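Local coordinates for beta-lactamase (Escherichia coli, PDB 6PQ9), which probably hydrolyses the lactam ring of beta-lactam antibiotics to give substituted beta-amino acids, as a class A beta-lactamase conferring antibiotic resistance, at residues E123-T128 / Y206-N211. The protein carries 1 engineered substitution. Numbering follows the deposited sequence.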
ATOM      1  N   GLU A 123      15.317 -10.878   1.198  1.00 33.25           N
ATOM      2  CA  GLU A 123      15.730  -9.743   2.017  1.00 35.17           C
ATOM      3  C   GLU A 123      15.349  -8.408   1.369  1.00 36.95           C
ATOM      4  O   GLU A 123      14.968  -7.462   2.071  1.00 39.39           O
ATOM      5  CB  GLU A 123      17.233  -9.796   2.303  1.00 35.73           C
ATOM      6  CG  GLU A 123      17.685  -8.650   3.225  1.00 37.83           C
ATOM      7  CD  GLU A 123      19.196  -8.555   3.404  1.00 42.63           C
ATOM      8  OE1 GLU A 123      19.906  -9.541   3.119  1.00 40.90           O
ATOM      9  OE2 GLU A 123      19.671  -7.490   3.856  1.00 46.09           O
ATOM     10  N   ILE A 124      15.444  -8.308   0.041  1.00 38.15           N
ATOM     11  CA  ILE A 124      15.042  -7.077  -0.639  1.00 37.10           C
ATOM     12  C   ILE A 124      13.535  -6.863  -0.522  1.00 34.77           C
ATOM     13  O   ILE A 124      13.068  -5.731  -0.349  1.00 35.14           O
ATOM     14  CB  ILE A 124      15.490  -7.102  -2.112  1.00 40.10           C
ATOM     15  CG1 ILE A 124      16.998  -7.354  -2.216  1.00 34.23           C
ATOM     16  CG2 ILE A 124      15.107  -5.797  -2.806  1.00 31.13           C
ATOM     17  CD1 ILE A 124      17.433  -7.921  -3.546  1.00 37.82           C
ATOM     18  N   LEU A 125      12.753  -7.944  -0.627  1.00 34.95           N
ATOM     19  CA  LEU A 125      11.304  -7.841  -0.503  1.00 34.02           C
ATOM     20  C   LEU A 125      10.890  -7.433   0.903  1.00 35.11           C
ATOM     21  O   LEU A 125       9.958  -6.643   1.080  1.00 34.01           O
ATOM     22  CB  LEU A 125      10.658  -9.179  -0.855  1.00 35.19           C
ATOM     23  CG  LEU A 125      10.181  -9.382  -2.284  1.00 42.14           C
ATOM     24  CD1 LEU A 125       9.706 -10.813  -2.411  1.00 41.23           C
ATOM     25  CD2 LEU A 125       9.078  -8.386  -2.599  1.00 28.99           C
ATOM     26  N   LYS A 126      11.530  -8.018   1.913  1.00 40.23           N
ATOM     27  CA  LYS A 126      11.227  -7.662   3.290  1.00 41.13           C
ATOM     28  C   LYS A 126      11.466  -6.169   3.527  1.00 38.95           C
ATOM     29  O   LYS A 126      10.594  -5.464   4.053  1.00 39.06           O
ATOM     30  CB  LYS A 126      12.067  -8.536   4.226  1.00 35.15           C
ATOM     31  CG  LYS A 126      12.056  -8.115   5.686  1.00 41.96           C
ATOM     32  CD  LYS A 126      10.731  -8.449   6.361  1.00 39.17           C
ATOM     33  CE  LYS A 126      10.830  -8.269   7.865  1.00 44.07           C
ATOM     34  NZ  LYS A 126       9.490  -8.064   8.493  1.00 46.85           N
ATOM     35  N   ALA A 127      12.629  -5.662   3.103  1.00 32.50           N
ATOM     36  CA  ALA A 127      12.916  -4.233   3.238  1.00 35.17           C
ATOM     37  C   ALA A 127      11.878  -3.376   2.516  1.00 37.51           C
ATOM     38  O   ALA A 127      11.454  -2.331   3.027  1.00 35.05           O
ATOM     39  CB  ALA A 127      14.309  -3.919   2.688  1.00 31.78           C
ATOM     40  N   THR A 128      11.489  -3.787   1.307  1.00 34.80           N
ATOM     41  CA  THR A 128      10.601  -2.970   0.490  1.00 32.36           C
ATOM     42  C   THR A 128       9.184  -2.942   1.055  1.00 31.46           C
ATOM     43  O   THR A 128       8.564  -1.875   1.126  1.00 29.88           O
ATOM     44  CB  THR A 128      10.604  -3.499  -0.941  1.00 37.68           C
ATOM     45  OG1 THR A 128      11.953  -3.531  -1.428  1.00 32.93           O
ATOM     46  CG2 THR A 128       9.732  -2.632  -1.847  1.00 28.36           C
ATOM     47  N   TYR A 206       2.231 -16.346  -1.189  1.00 41.39           N
ATOM     48  CA  TYR A 206       1.156 -15.717  -0.428  1.00 43.10           C
ATOM     49  C   TYR A 206       1.488 -15.657   1.064  1.00 43.04           C
ATOM     50  O   TYR A 206       1.327 -14.611   1.704  1.00 36.09           O
ATOM     51  CB  TYR A 206      -0.152 -16.482  -0.665  1.00 43.94           C
ATOM     52  CG  TYR A 206      -1.278 -16.138   0.295  1.00 37.07           C
ATOM     53  CD1 TYR A 206      -2.083 -15.018   0.094  1.00 45.46           C
ATOM     54  CD2 TYR A 206      -1.544 -16.943   1.398  1.00 42.20           C
ATOM     55  CE1 TYR A 206      -3.125 -14.700   0.983  1.00 41.77           C
ATOM     56  CE2 TYR A 206      -2.571 -16.642   2.281  1.00 41.57           C
ATOM     57  CZ  TYR A 206      -3.356 -15.520   2.077  1.00 43.02           C
ATOM     58  OH  TYR A 206      -4.372 -15.238   2.968  1.00 46.62           O
ATOM     59  N   ASP A 207       1.940 -16.782   1.634  1.00 42.44           N
ATOM     60  CA  ASP A 207       2.299 -16.821   3.052  1.00 39.52           C
ATOM     61  C   ASP A 207       3.408 -15.822   3.378  1.00 41.07           C
ATOM     62  O   ASP A 207       3.355 -15.129   4.405  1.00 39.30           O
ATOM     63  CB  ASP A 207       2.727 -18.237   3.447  1.00 42.63           C
ATOM     64  CG  ASP A 207       1.530 -19.188   3.652  1.00 51.64           C
ATOM     65  OD1 ASP A 207       0.389 -18.722   3.861  1.00 44.45           O
ATOM     66  OD2 ASP A 207       1.740 -20.416   3.612  1.00 52.15           O
ATOM     67  N   TYR A 208       4.419 -15.731   2.513  1.00 39.41           N
ATOM     68  CA  TYR A 208       5.509 -14.796   2.742  1.00 32.41           C
ATOM     69  C   TYR A 208       5.021 -13.351   2.702  1.00 32.41           C
ATOM     70  O   TYR A 208       5.233 -12.588   3.648  1.00 38.10           O
ATOM     71  CB  TYR A 208       6.609 -15.008   1.708  1.00 34.17           C
ATOM     72  CG  TYR A 208       7.709 -14.011   1.889  1.00 37.33           C
ATOM     73  CD1 TYR A 208       8.645 -14.167   2.905  1.00 41.93           C
ATOM     74  CD2 TYR A 208       7.794 -12.880   1.081  1.00 42.95           C
ATOM     75  CE1 TYR A 208       9.651 -13.240   3.092  1.00 39.26           C
ATOM     76  CE2 TYR A 208       8.796 -11.943   1.267  1.00 38.87           C
ATOM     77  CZ  TYR A 208       9.720 -12.131   2.270  1.00 39.22           C
ATOM     78  OH  TYR A 208      10.714 -11.200   2.461  1.00 46.58           O
ATOM     79  N   LEU A 209       4.386 -12.944   1.594  1.00 32.06           N
ATOM     80  CA  LEU A 209       3.938 -11.560   1.472  1.00 36.15           C
ATOM     81  C   LEU A 209       2.987 -11.172   2.606  1.00 34.56           C
ATOM     82  O   LEU A 209       3.113 -10.091   3.189  1.00 32.42           O
ATOM     83  CB  LEU A 209       3.272 -11.328   0.111  1.00 34.16           C
ATOM     84  CG  LEU A 209       2.847  -9.871  -0.161  1.00 34.38           C
ATOM     85  CD1 LEU A 209       4.001  -8.913   0.119  1.00 31.75           C
ATOM     86  CD2 LEU A 209       2.347  -9.678  -1.586  1.00 35.11           C
ATOM     87  N   LEU A 210       2.032 -12.040   2.930  1.00 32.90           N
ATOM     88  CA  LEU A 210       1.115 -11.753   4.034  1.00 39.80           C
ATOM     89  C   LEU A 210       1.868 -11.497   5.344  1.00 40.55           C
ATOM     90  O   LEU A 210       1.580 -10.528   6.061  1.00 37.90           O
ATOM     91  CB  LEU A 210       0.121 -12.910   4.194  1.00 38.24           C
ATOM     92  CG  LEU A 210      -0.955 -12.760   5.267  1.00 40.63           C
ATOM     93  CD1 LEU A 210      -1.656 -11.418   5.136  1.00 38.89           C
ATOM     94  CD2 LEU A 210      -1.952 -13.901   5.137  1.00 42.64           C
ATOM     95  N   ASN A 211       2.849 -12.353   5.667  1.00 37.81           N
ATOM     96  CA  ASN A 211       3.615 -12.169   6.900  1.00 36.40           C
ATOM     97  C   ASN A 211       4.378 -10.844   6.911  1.00 35.87           C
ATOM     98  O   ASN A 211       4.407 -10.151   7.934  1.00 33.46           O
ATOM     99  CB  ASN A 211       4.588 -13.332   7.109  1.00 33.27           C
ATOM    100  CG  ASN A 211       5.002 -13.466   8.556  1.00 38.24           C
ATOM    101  OD1 ASN A 211       4.173 -13.308   9.463  1.00 39.77           O
ATOM    102  ND2 ASN A 211       6.285 -13.726   8.791  1.00 36.93           N
TER
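Y208 makes the whole bridge between the two helices, its ring reaching across to L125 and K126. With CG anti to the backbone N (chi1 177°), the side chain runs straight out from its own helix and brings the phenol end against the other one. CB of L125 sits at the ring edge, near its plane, 4.0 Å from CE2 of Y208; CD1 of L125 reaches the same carbon at 4.0 Å from well off that plane. Beyond that carbon the hydroxyl comes up against the start of K126, with OH of Y208 3.5 Å from CB of K126. The same oxygen is 3.3 Å from the backbone N of K126, but the angle is too poor for a bond; it has a weak hydrogen bond to the carbonyl of S122 instead, one turn back on that helix. CG of K126 lies anti to its backbone N (chi1 169°); the chain then bends at chi2 (74°) and runs mostly outward, its NZ hydrogen-bonding OG of S130, one turn further on, while its CB stays beside the phenol oxygen. The contact is thus a slim one, 144 Å² in all, and the backbones stay well apart: the nearest CA atoms, those of K126 and L209, are 8.5 Å from each other. L209 takes no direct part; it packs on A75 and L79 of helix 70-85, and L125 also touches L79, making that helix a shared floor for both segments. In the class A fold, helix 121-130 is further backed by helix 134-144 through L140, which touches I124, L125 and T128, whereas helix 203-214 rests on helix 185-196 through F195, against which Y206, L209 and L210 pack.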